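Local coordinates for pectate lyase (Bacillus subtilis, PDB 5AMV), which cleaves polygalacturonate by calcium-dependent beta-elimination, giving oligosaccharides with an unsaturated sugar at their non-reducing ends, at residues I58-M64 with N137-G143. Numbering follows the deposited sequence. Where two conformers were deposited one is given.
Sequences IKGTIDM and NAKVVGG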
loop_
_atom_site.group_PDB
_atom_site.type_symbol
_atom_site.label_atom_id
_atom_site.label_comp_id
_atom_site.label_asym_id
_atom_site.label_seq_id
_atom_site.Cartn_x
_atom_site.Cartn_y
_atom_site.Cartn_z
ATOM N N ILE A 58 -14.700 -10.637 -7.737
ATOM C CA ILE A 58 -13.530 -11.300 -8.321
ATOM C C ILE A 58 -13.634 -12.790 -8.061
ATOM O O ILE A 58 -13.670 -13.243 -6.891
ATOM C CB ILE A 58 -12.183 -10.702 -7.794
ATOM C CG1 ILE A 58 -12.197 -9.210 -8.187
ATOM C CG2 ILE A 58 -10.957 -11.543 -8.313
ATOM C CD1 ILE A 58 -10.882 -8.555 -8.502
ATOM N N LYS A 59 -13.682 -13.549 -9.157
ATOM C CA LYS A 59 -13.762 -14.990 -9.075
ATOM C C LYS A 59 -12.417 -15.646 -9.438
ATOM O O LYS A 59 -11.976 -15.578 -10.615
ATOM C CB LYS A 59 -14.899 -15.455 -10.013
ATOM C CG LYS A 59 -15.045 -16.935 -10.108
ATOM C CD LYS A 59 -16.213 -17.313 -11.018
ATOM C CE LYS A 59 -16.438 -18.813 -10.915
ATOM N NZ LYS A 59 -17.459 -19.226 -11.942
ATOM N N GLY A 60 -11.774 -16.244 -8.428
ATOM C CA GLY A 60 -10.517 -16.976 -8.635
ATOM C C GLY A 60 -9.363 -16.002 -8.768
ATOM O O GLY A 60 -9.397 -14.899 -8.223
ATOM N N THR A 61 -8.377 -16.387 -9.572
ATOM C CA THR A 61 -7.135 -15.590 -9.747
ATOM C C THR A 61 -7.182 -14.802 -11.036
ATOM O O THR A 61 -7.433 -15.388 -12.107
ATOM C CB THR A 61 -5.966 -16.565 -9.795
ATOM O OG1 THR A 61 -5.811 -17.163 -8.501
ATOM C CG2 THR A 61 -4.615 -15.860 -10.186
ATOM N N ILE A 62 -6.932 -13.485 -10.933
ATOM C CA ILE A 62 -6.809 -12.606 -12.105
ATOM C C ILE A 62 -5.350 -12.158 -12.221
ATOM O O ILE A 62 -4.868 -11.314 -11.443
ATOM C CB ILE A 62 -7.780 -11.383 -12.030
ATOM C CG1 ILE A 62 -9.225 -11.921 -11.987
ATOM C CG2 ILE A 62 -7.531 -10.426 -13.247
ATOM C CD1 ILE A 62 -10.319 -10.834 -12.059
ATOM N N ASP A 63 -4.651 -12.790 -13.168
ATOM C CA ASP A 63 -3.311 -12.375 -13.551
ATOM C C ASP A 63 -3.431 -11.188 -14.507
ATOM O O ASP A 63 -4.109 -11.275 -15.560
ATOM C CB ASP A 63 -2.570 -13.601 -14.149
ATOM C CG ASP A 63 -1.149 -13.293 -14.604
ATOM O OD1 ASP A 63 -0.624 -12.172 -14.405
ATOM O OD2 ASP A 63 -0.503 -14.243 -15.130
ATOM N N MET A 64 -2.824 -10.060 -14.110
ATOM C CA MET A 64 -2.873 -8.834 -14.902
ATOM C C MET A 64 -1.787 -8.746 -15.958
ATOM O O MET A 64 -1.882 -7.926 -16.871
ATOM C CB MET A 64 -2.858 -7.605 -13.982
ATOM C CG MET A 64 -4.129 -7.530 -13.099
ATOM S SD MET A 64 -5.641 -7.271 -14.067
ATOM C CE MET A 64 -5.453 -5.549 -14.583
ATOM N N ASN A 137 -10.508 -17.436 -2.047
ATOM C CA ASN A 137 -9.290 -17.539 -2.861
ATOM C C ASN A 137 -9.270 -16.556 -4.017
ATOM O O ASN A 137 -8.578 -16.793 -5.022
ATOM C CB ASN A 137 -9.138 -18.981 -3.396
ATOM C CG ASN A 137 -10.257 -19.364 -4.386
ATOM O OD1 ASN A 137 -11.306 -18.704 -4.471
ATOM N ND2 ASN A 137 -10.019 -20.444 -5.160
ATOM N N ALA A 138 -9.984 -15.423 -3.875
ATOM C CA ALA A 138 -9.913 -14.366 -4.896
ATOM C C ALA A 138 -8.532 -13.712 -4.856
ATOM O O ALA A 138 -8.079 -13.303 -3.804
ATOM C CB ALA A 138 -10.978 -13.327 -4.653
ATOM N N LYS A 139 -7.885 -13.580 -6.011
ATOM C CA LYS A 139 -6.500 -13.075 -6.068
ATOM C C LYS A 139 -6.368 -12.128 -7.256
ATOM O O LYS A 139 -6.950 -12.373 -8.319
ATOM C CB LYS A 139 -5.514 -14.238 -6.263
ATOM C CG LYS A 139 -5.449 -15.242 -5.127
ATOM C CD LYS A 139 -4.474 -16.356 -5.522
ATOM C CE LYS A 139 -4.331 -17.439 -4.462
ATOM N NZ LYS A 139 -5.634 -17.991 -3.985
ATOM N N VAL A 140 -5.609 -11.052 -7.060
ATOM C CA VAL A 140 -5.175 -10.207 -8.162
ATOM C C VAL A 140 -3.636 -10.327 -8.164
ATOM O O VAL A 140 -2.973 -10.020 -7.172
ATOM C CB VAL A 140 -5.623 -8.726 -7.954
ATOM C CG1 VAL A 140 -4.926 -7.793 -8.947
ATOM C CG2 VAL A 140 -7.127 -8.607 -8.079
ATOM N N VAL A 141 -3.077 -10.780 -9.297
ATOM C CA VAL A 141 -1.675 -11.104 -9.382
ATOM C C VAL A 141 -0.989 -10.178 -10.374
ATOM O O VAL A 141 -1.394 -10.116 -11.537
ATOM C CB VAL A 141 -1.437 -12.613 -9.801
ATOM C CG1 VAL A 141 0.046 -12.930 -9.827
ATOM C CG2 VAL A 141 -2.111 -13.542 -8.760
ATOM N N GLY A 142 0.020 -9.436 -9.909
ATOM C CA GLY A 142 0.740 -8.491 -10.790
ATOM C C GLY A 142 0.081 -7.124 -10.985
ATOM O O GLY A 142 0.720 -6.209 -11.484
ATOM N N GLY A 143 -1.176 -6.982 -10.555
ATOM C CA GLY A 143 -1.950 -5.777 -10.819
ATOM C C GLY A 143 -1.713 -4.632 -9.834
ATOM O O GLY A 143 -1.293 -4.854 -8.688
HETATM O O HOH W 1 -12.482 -16.655 -5.810
HETATM O O HOH W 2 -7.653 -18.412 -7.030
#
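T61 and K139 sit side by side, their side chains crossing at a slant, and I58 meets V140 on the other face, where two rungs of the right-handed parallel beta-helix of polysaccharide lyase family 1 stack. Strands 61-63 and 139-141 run parallel, joined by four backbone hydrogen bonds: K139 N to G60 O, I62 N to K139 O, V141 N to I62 O and M64 N to V141 O, the last nearly straight at 178°. Strand 158-160 continues the stack beyond 139-141. Inside, the branched I58 and V140 cross at about a right angle, I58 CD1 3.8 Å from V140 CG2, and I62 shares this buried face. The bent M64 side chain passes V140 CG1 with its CG, 3.6 Å from G143 CA, a close approach that suits glycine; its end runs to helix 38-45. On the outer face, T61 OG1, anti to the carbonyl carbon (chi1 -68°), rests 3.4 Å from K139 CD, while T61 CG2 lies 3.7 Å from V141 CG2. G60 has a positive phi (78°), which favours glycine. Water fastens that end, one molecule bridging G60 N and N137 OD1, another lying 2.7 Å from both T61 OG1 and N137 O.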